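Local coordinates for protein gamma-glutamyl-gamma-aminobutyraldehyde dehydrogenase (Burkholderia cenocepacia, PDB 4LIH) that probably oxidises aldehydes such as gamma-glutamyl-gamma-aminobutyraldehyde to the corresponding acids with a nicotinamide cofactor, at residues A300-M305 with R334-G339; A378-E383 with Y388-V393. All blocks are in the same frame, centred on the assembly; numbering follows the deposited sequence.

Contact 1: A300-M305 with R334-G339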
ATOM      1  N   ALA A 300     -26.406  -0.329  22.529  1.00 11.24           N
ATOM      2  CA  ALA A 300     -25.018  -0.705  22.703  1.00 10.93           C
ATOM      3  C   ALA A 300     -24.863  -1.741  23.800  1.00 10.57           C
ATOM      4  O   ALA A 300     -23.870  -2.401  23.861  1.00 10.61           O
ATOM      5  CB  ALA A 300     -24.177   0.534  23.006  1.00 10.82           C
ATOM      6  N   ILE A 301     -25.830  -1.818  24.696  1.00 10.50           N
ATOM      7  CA  ILE A 301     -25.765  -2.674  25.879  1.00 10.23           C
ATOM      8  C   ILE A 301     -26.860  -3.700  25.933  1.00 10.31           C
ATOM      9  O   ILE A 301     -26.742  -4.658  26.650  1.00 10.24           O
ATOM     10  CB  ILE A 301     -25.758  -1.806  27.186  1.00 10.12           C
ATOM     11  CG1 ILE A 301     -25.555  -2.645  28.463  1.00 10.15           C
ATOM     12  CG2 ILE A 301     -27.035  -0.944  27.331  1.00 10.16           C
ATOM     13  CD1 ILE A 301     -24.313  -3.560  28.412  1.00 10.05           C
ATOM     14  N   PHE A 302     -27.954  -3.498  25.193  1.00 10.45           N
ATOM     15  CA  PHE A 302     -29.071  -4.422  25.263  1.00 10.44           C
ATOM     16  C   PHE A 302     -29.211  -5.283  24.017  1.00 10.60           C
ATOM     17  O   PHE A 302     -29.819  -6.343  24.107  1.00 10.66           O
ATOM     18  CB  PHE A 302     -30.391  -3.658  25.558  1.00 10.43           C
ATOM     19  CG  PHE A 302     -30.345  -2.811  26.809  1.00 10.37           C
ATOM     20  CD1 PHE A 302     -29.727  -3.249  27.949  1.00 10.29           C
ATOM     21  CD2 PHE A 302     -30.953  -1.574  26.833  1.00 10.33           C
ATOM     22  CE1 PHE A 302     -29.679  -2.465  29.095  1.00 10.30           C
ATOM     23  CE2 PHE A 302     -30.904  -0.803  27.954  1.00 10.43           C
ATOM     24  CZ  PHE A 302     -30.273  -1.260  29.100  1.00 10.35           C
ATOM     25  N   TYR A 303     -28.650  -4.851  22.885  1.00 10.89           N
ATOM     26  CA  TYR A 303     -28.550  -5.679  21.688  1.00 11.44           C
ATOM     27  C   TYR A 303     -27.846  -7.032  21.972  1.00 11.14           C
ATOM     28  O   TYR A 303     -26.818  -7.084  22.618  1.00 11.02           O
ATOM     29  CB  TYR A 303     -27.822  -4.964  20.527  1.00 11.85           C
ATOM     30  CG  TYR A 303     -27.820  -5.862  19.302  1.00 12.41           C
ATOM     31  CD1 TYR A 303     -28.939  -5.934  18.508  1.00 12.95           C
ATOM     32  CD2 TYR A 303     -26.735  -6.644  18.962  1.00 12.82           C
ATOM     33  CE1 TYR A 303     -28.996  -6.756  17.408  1.00 13.46           C
ATOM     34  CE2 TYR A 303     -26.791  -7.483  17.844  1.00 13.30           C
ATOM     35  CZ  TYR A 303     -27.955  -7.505  17.095  1.00 13.16           C
ATOM     36  OH  TYR A 303     -28.154  -8.269  16.006  1.00 14.38           O
ATOM     37  N   ASN A 304     -28.416  -8.115  21.470  1.00 10.96           N
ATOM     38  CA  ASN A 304     -27.933  -9.466  21.784  1.00 10.48           C
ATOM     39  C   ASN A 304     -27.831  -9.748  23.267  1.00 10.47           C
ATOM     40  O   ASN A 304     -26.939 -10.427  23.745  1.00 10.17           O
ATOM     41  CB  ASN A 304     -26.578  -9.701  21.122  1.00 10.38           C
ATOM     42  CG  ASN A 304     -26.366 -11.130  20.764  1.00 10.17           C
ATOM     43  OD1 ASN A 304     -27.201 -11.724  20.120  1.00 10.25           O
ATOM     44  ND2 ASN A 304     -25.254 -11.701  21.198  1.00 10.19           N
ATOM     45  N   MET A 305     -28.753  -9.179  24.020  1.00 10.61           N
ATOM     46  CA  MET A 305     -28.791  -9.380  25.463  1.00 10.68           C
ATOM     47  C   MET A 305     -27.542  -8.921  26.239  1.00 10.49           C
ATOM     48  O   MET A 305     -27.235  -9.481  27.280  1.00 10.42           O
ATOM     49  CB  MET A 305     -29.039 -10.869  25.760  1.00 10.63           C
ATOM     50  CG  MET A 305     -30.343 -11.422  25.181  1.00 10.88           C
ATOM     51  SD  MET A 305     -30.467 -11.662  23.362  1.00 10.95           S
ATOM     52  CE  MET A 305     -29.622 -13.219  23.116  1.00 10.97           C
ATOM     53  N   ARG A 334     -37.167   0.406  27.085  1.00 18.90           N
ATOM     54  CA  ARG A 334     -38.474  -0.264  26.985  1.00 19.93           C
ATOM     55  C   ARG A 334     -38.605  -1.204  25.797  1.00 20.47           C
ATOM     56  O   ARG A 334     -39.205  -2.280  25.947  1.00 21.29           O
ATOM     57  CB  ARG A 334     -39.640   0.748  26.981  1.00 20.92           C
ATOM     58  N   ALA A 335     -38.061  -0.838  24.644  1.00 19.75           N
ATOM     59  CA  ALA A 335     -38.160  -1.703  23.457  1.00 19.83           C
ATOM     60  C   ALA A 335     -37.486  -3.055  23.663  1.00 19.32           C
ATOM     61  O   ALA A 335     -37.649  -3.978  22.849  1.00 19.77           O
ATOM     62  CB  ALA A 335     -37.537  -1.015  22.265  1.00 20.45           C
ATOM     63  N   TYR A 336     -36.672  -3.161  24.713  1.00 18.56           N
ATOM     64  CA  TYR A 336     -35.888  -4.370  24.940  1.00 17.92           C
ATOM     65  C   TYR A 336     -36.469  -5.207  26.059  1.00 18.62           C
ATOM     66  O   TYR A 336     -35.726  -5.846  26.797  1.00 18.97           O
ATOM     67  CB  TYR A 336     -34.446  -4.031  25.267  1.00 16.98           C
ATOM     68  CG  TYR A 336     -33.734  -3.333  24.175  1.00 16.82           C
ATOM     69  CD1 TYR A 336     -33.765  -1.967  24.063  1.00 16.08           C
ATOM     70  CD2 TYR A 336     -33.031  -4.049  23.225  1.00 16.50           C
ATOM     71  CE1 TYR A 336     -33.101  -1.316  23.033  1.00 16.17           C
ATOM     72  CE2 TYR A 336     -32.365  -3.409  22.204  1.00 16.44           C
ATOM     73  CZ  TYR A 336     -32.392  -2.045  22.119  1.00 15.91           C
ATOM     74  OH  TYR A 336     -31.725  -1.446  21.075  1.00 16.11           O
ATOM     75  N   VAL A 337     -37.785  -5.225  26.190  1.00 19.38           N
ATOM     76  CA  VAL A 337     -38.405  -6.124  27.179  1.00 19.53           C
ATOM     77  C   VAL A 337     -38.230  -7.521  26.634  1.00 18.31           C
ATOM     78  O   VAL A 337     -38.507  -7.740  25.460  1.00 19.26           O
ATOM     79  CB  VAL A 337     -39.904  -5.801  27.367  1.00 20.41           C
ATOM     80  N   PRO A 338     -37.750  -8.479  27.444  1.00 18.17           N
ATOM     81  CA  PRO A 338     -37.482  -9.824  26.865  1.00 17.96           C
ATOM     82  C   PRO A 338     -38.709 -10.456  26.293  1.00 17.63           C
ATOM     83  O   PRO A 338     -39.816 -10.146  26.722  1.00 18.70           O
ATOM     84  CB  PRO A 338     -37.009 -10.652  28.055  1.00 18.33           C
ATOM     85  CG  PRO A 338     -36.546  -9.661  29.055  1.00 18.35           C
ATOM     86  CD  PRO A 338     -37.408  -8.437  28.867  1.00 18.13           C
ATOM     87  N   GLY A 339     -38.535 -11.315  25.304  1.00 17.07           N
ATOM     88  CA  GLY A 339     -39.663 -12.050  24.735  1.00 16.72           C
ATOM     89  C   GLY A 339     -39.125 -13.255  24.010  1.00 16.63           C
ATOM     90  O   GLY A 339     -37.900 -13.485  23.996  1.00 15.51           O
TER

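Contact 2: A378-E383 with Y388-V393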
ATOM      1  N   ALA A 378     -34.796  -7.282  37.063  1.00 16.71           N
ATOM      2  CA  ALA A 378     -35.481  -8.526  37.474  1.00 16.80           C
ATOM      3  C   ALA A 378     -35.341  -9.658  36.442  1.00 17.02           C
ATOM      4  O   ALA A 378     -35.364  -9.403  35.240  1.00 16.10           O
ATOM      5  CB  ALA A 378     -36.962  -8.232  37.693  1.00 17.28           C
ATOM      6  N   ARG A 379     -35.176 -10.897  36.916  1.00 17.66           N
ATOM      7  CA  ARG A 379     -35.476 -12.051  36.106  1.00 18.35           C
ATOM      8  C   ARG A 379     -36.949 -12.019  35.682  1.00 18.23           C
ATOM      9  O   ARG A 379     -37.808 -11.594  36.457  1.00 17.13           O
ATOM     10  CB  ARG A 379     -35.191 -13.346  36.861  1.00 19.23           C
ATOM     11  CG  ARG A 379     -35.497 -14.588  36.035  1.00 20.08           C
ATOM     12  CD  ARG A 379     -35.112 -15.857  36.759  1.00 21.00           C
ATOM     13  NE  ARG A 379     -35.240 -17.040  35.898  1.00 22.11           N
ATOM     14  CZ  ARG A 379     -34.784 -18.256  36.199  1.00 23.10           C
ATOM     15  NH1 ARG A 379     -34.170 -18.468  37.363  1.00 24.43           N
ATOM     16  NH2 ARG A 379     -34.953 -19.273  35.351  1.00 24.04           N
ATOM     17  N   VAL A 380     -37.233 -12.480  34.464  1.00 18.53           N
ATOM     18  CA  VAL A 380     -38.611 -12.581  33.971  1.00 18.87           C
ATOM     19  C   VAL A 380     -38.882 -13.923  33.274  1.00 19.32           C
ATOM     20  O   VAL A 380     -37.961 -14.675  32.945  1.00 17.93           O
ATOM     21  CB  VAL A 380     -38.988 -11.404  33.047  1.00 19.58           C
ATOM     22  CG1 VAL A 380     -39.229 -10.120  33.843  1.00 19.93           C
ATOM     23  CG2 VAL A 380     -37.918 -11.162  32.018  1.00 19.79           C
ATOM     24  N   ASN A 381     -40.165 -14.250  33.121  1.00 19.88           N
ATOM     25  CA  ASN A 381     -40.579 -15.426  32.370  1.00 20.25           C
ATOM     26  C   ASN A 381     -39.921 -16.740  32.763  1.00 20.19           C
ATOM     27  O   ASN A 381     -39.676 -17.604  31.910  1.00 20.56           O
ATOM     28  CB  ASN A 381     -40.354 -15.166  30.877  1.00 20.70           C
ATOM     29  CG  ASN A 381     -40.991 -13.868  30.422  1.00 21.00           C
ATOM     30  OD1 ASN A 381     -42.187 -13.688  30.573  1.00 23.05           O
ATOM     31  ND2 ASN A 381     -40.194 -12.964  29.864  1.00 20.94           N
ATOM     32  N   ALA A 382     -39.661 -16.898  34.053  1.00 21.19           N
ATOM     33  CA  ALA A 382     -39.042 -18.116  34.570  1.00 21.68           C
ATOM     34  C   ALA A 382     -39.875 -19.345  34.201  1.00 22.37           C
ATOM     35  O   ALA A 382     -39.326 -20.424  33.948  1.00 21.06           O
ATOM     36  CB  ALA A 382     -38.875 -18.034  36.072  1.00 21.87           C
ATOM     37  N   GLU A 383     -41.203 -19.154  34.170  1.00 23.37           N
ATOM     38  CA  GLU A 383     -42.158 -20.234  33.885  1.00 24.50           C
ATOM     39  C   GLU A 383     -42.039 -20.862  32.490  1.00 23.85           C
ATOM     40  O   GLU A 383     -42.495 -21.991  32.283  1.00 23.40           O
ATOM     41  CB  GLU A 383     -43.602 -19.748  34.115  1.00 26.21           C
ATOM     42  CG  GLU A 383     -44.176 -18.789  33.065  1.00 28.31           C
ATOM     43  CD  GLU A 383     -43.610 -17.372  33.114  1.00 28.94           C
ATOM     44  OE1 GLU A 383     -43.004 -16.987  34.145  1.00 28.80           O
ATOM     45  OE2 GLU A 383     -43.770 -16.646  32.102  1.00 30.28           O
ATOM     46  N   TYR A 388     -34.259 -15.364  31.036  1.00 13.00           N
ATOM     47  CA  TYR A 388     -34.638 -14.004  30.617  1.00 13.01           C
ATOM     48  C   TYR A 388     -34.454 -13.013  31.775  1.00 13.26           C
ATOM     49  O   TYR A 388     -34.760 -13.337  32.917  1.00 13.28           O
ATOM     50  CB  TYR A 388     -36.086 -13.968  30.165  1.00 13.22           C
ATOM     51  CG  TYR A 388     -36.423 -14.868  28.995  1.00 13.11           C
ATOM     52  CD1 TYR A 388     -36.243 -14.452  27.676  1.00 13.14           C
ATOM     53  CD2 TYR A 388     -36.909 -16.122  29.209  1.00 13.20           C
ATOM     54  CE1 TYR A 388     -36.549 -15.278  26.614  1.00 13.05           C
ATOM     55  CE2 TYR A 388     -37.244 -16.959  28.150  1.00 13.05           C
ATOM     56  CZ  TYR A 388     -37.034 -16.556  26.864  1.00 12.98           C
ATOM     57  OH  TYR A 388     -37.384 -17.407  25.820  1.00 12.59           O
ATOM     58  N   VAL A 389     -33.939 -11.830  31.461  1.00 13.53           N
ATOM     59  CA  VAL A 389     -33.649 -10.790  32.463  1.00 13.68           C
ATOM     60  C   VAL A 389     -33.925  -9.465  31.784  1.00 13.41           C
ATOM     61  O   VAL A 389     -33.628  -9.276  30.592  1.00 13.51           O
ATOM     62  CB  VAL A 389     -32.217 -10.940  33.065  1.00 13.80           C
ATOM     63  CG1 VAL A 389     -31.143 -10.835  32.007  1.00 13.77           C
ATOM     64  CG2 VAL A 389     -31.963  -9.950  34.191  1.00 14.14           C
ATOM     65  N   GLU A 390     -34.544  -8.561  32.522  1.00 13.71           N
ATOM     66  CA  GLU A 390     -34.870  -7.242  32.002  1.00 13.53           C
ATOM     67  C   GLU A 390     -33.620  -6.421  31.637  1.00 12.84           C
ATOM     68  O   GLU A 390     -32.571  -6.578  32.262  1.00 12.19           O
ATOM     69  CB  GLU A 390     -35.682  -6.443  33.011  1.00 14.34           C
ATOM     70  CG  GLU A 390     -37.052  -6.989  33.341  1.00 14.91           C
ATOM     71  CD  GLU A 390     -37.661  -6.353  34.582  1.00 15.46           C
ATOM     72  OE1 GLU A 390     -36.919  -5.978  35.519  1.00 15.40           O
ATOM     73  OE2 GLU A 390     -38.897  -6.183  34.581  1.00 15.97           O
ATOM     74  N   PRO A 391     -33.753  -5.497  30.662  1.00 12.30           N
ATOM     75  CA  PRO A 391     -32.649  -4.531  30.468  1.00 12.06           C
ATOM     76  C   PRO A 391     -32.524  -3.624  31.688  1.00 11.89           C
ATOM     77  O   PRO A 391     -33.519  -3.038  32.134  1.00 11.91           O
ATOM     78  CB  PRO A 391     -33.079  -3.754  29.232  1.00 12.15           C
ATOM     79  CG  PRO A 391     -34.573  -3.806  29.280  1.00 12.46           C
ATOM     80  CD  PRO A 391     -34.928  -5.149  29.850  1.00 12.51           C
ATOM     81  N   THR A 392     -31.307  -3.535  32.233  1.00 11.33           N
ATOM     82  CA  THR A 392     -31.086  -2.983  33.566  1.00 11.09           C
ATOM     83  C   THR A 392     -30.065  -1.860  33.526  1.00 10.76           C
ATOM     84  O   THR A 392     -29.015  -2.011  32.912  1.00 10.70           O
ATOM     85  CB  THR A 392     -30.595  -4.097  34.490  1.00 11.04           C
ATOM     86  OG1 THR A 392     -31.613  -5.125  34.578  1.00 11.23           O
ATOM     87  CG2 THR A 392     -30.275  -3.601  35.866  1.00 11.12           C
ATOM     88  N   VAL A 393     -30.373  -0.750  34.192  1.00 10.61           N
ATOM     89  CA  VAL A 393     -29.476   0.390  34.242  1.00 10.66           C
ATOM     90  C   VAL A 393     -29.246   0.782  35.682  1.00 10.79           C
ATOM     91  O   VAL A 393     -30.205   0.894  36.439  1.00 10.95           O
ATOM     92  CB  VAL A 393     -30.083   1.598  33.483  1.00 10.62           C
ATOM     93  CG1 VAL A 393     -29.154   2.789  33.504  1.00 10.61           C
ATOM     94  CG2 VAL A 393     -30.411   1.229  32.044  1.00 10.47           C
TER
HETATM   95  O   HOH W   1     -36.000 -16.881  33.146  1.00 17.24           O

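Contact 1: A300-M305 with R334-G339
The backbone O of Phe302 takes a weak hydrogen bond from Met305 N at 3.0 Å as the helix gives way to a turn, and on the other segment Tyr336 brings its CD2 to 4.0 Å from that same oxygen. No hydrogen bond joins the two segments; a tyrosine ring laid against the last turn of the helix does so instead. Phe302 CB lies over one face of the Tyr336 ring, displaced toward its rim, in a CH-pi contact 3.7 Å from the ring centroid and 20° off the normal. The closest approach is 3.5 Å, from Phe302 CB to Tyr336 CD2. The two ring planes are inclined at 57°, an oblique pairing, with Phe302 CD2 4.0 Å from Tyr336 CD1. With CG opposite the carbonyl carbon (chi1 -56°), Phe302 swings the end of its ring away from Tyr336 and leaves its methylene against the phenol. Ile301 CG2 sits over the centre of one phenyl face. Phenylalanine suits this buried place because its methylene bears on the Tyr336 face while its ring also packs against Pro391 and Val393; tyrosine offers a broad apolar face from a partly exposed loop. Tyr303, the first residue after the helix to leave helical geometry, brings its N to 4.0 Å from Tyr336 CE2 and packs its side chain on Asp123 and Val127 of helix 121-142, near a bound MES molecule, probably a crystallisation component. Thus the end of helix 290-302 meets the loop after helix 319-333, and Pro391 of strand 388-395 packs against both Phe302 and Tyr336.

Contact 2: A378-E383 with Y388-V393
This is a short antiparallel hairpin pairing, in which a short, weakly bonded strand at 379-380 lies beside the similarly weak beginning of strand 388-395 at a margin of a mixed sheet. Arg379 and Val389 form a non-hydrogen-bonded pair, flanked by two nearly straight backbone bonds: Glu390 N to Ala378 O and Val380 N to Tyr388 O, both 3.0 Å. Glu390 adds a side-chain clasp: its OE1 accepts from Ala378 N at 2.9 Å, on the anti side and 33° out of the carboxylate plane. CG opposite the carbonyl carbon (chi1 -65°) and an extended chain beyond it carry OE1 alongside Ala378 to its N-H, and Glu390 CG passes 3.8 Å from Val380 CG1. Glutamate suits the spot by pairing an apolar stem with a polar end. Val380 CG2 rests 3.8 Å from Tyr388 CB, while the Tyr388 hydroxyl bonds to Ile51 O. On the arginine side a water takes hydrogen bonds from Arg379 NE (2.9 Å) and Tyr388 N and donates one to Val380 O, tying backbone and guanidinium together. Val389, a branched apolar residue fit for a buried strand, packs on Leu357, Leu361 and Ile364 of helix 354-370. Strands joined by a brief loop make a beta hairpin, here at the edge of an alpha/beta domain's mixed sheet.

Contact 1 closes before contact 2 opens along the chain, yet their centres lie only 10 Å apart, on the same side of the chain's centre. Direct packing joins them: Tyr336 O approaches Pro391 CD at 3.2 Å, and Pro338 CG lies 3.6 Å from Val380 CG2. The loop 334-339 packs on both helix 290-302 and the hairpin, and Pro391 and Val393 of strand 388-395 also reach Phe302. That strand also pairs with strands 372-375 and 411-417, so the two contacts fasten the end of helix 290-302, the loop and the hairpin to one mixed sheet. Both lie away from the predicted active-site Glu274.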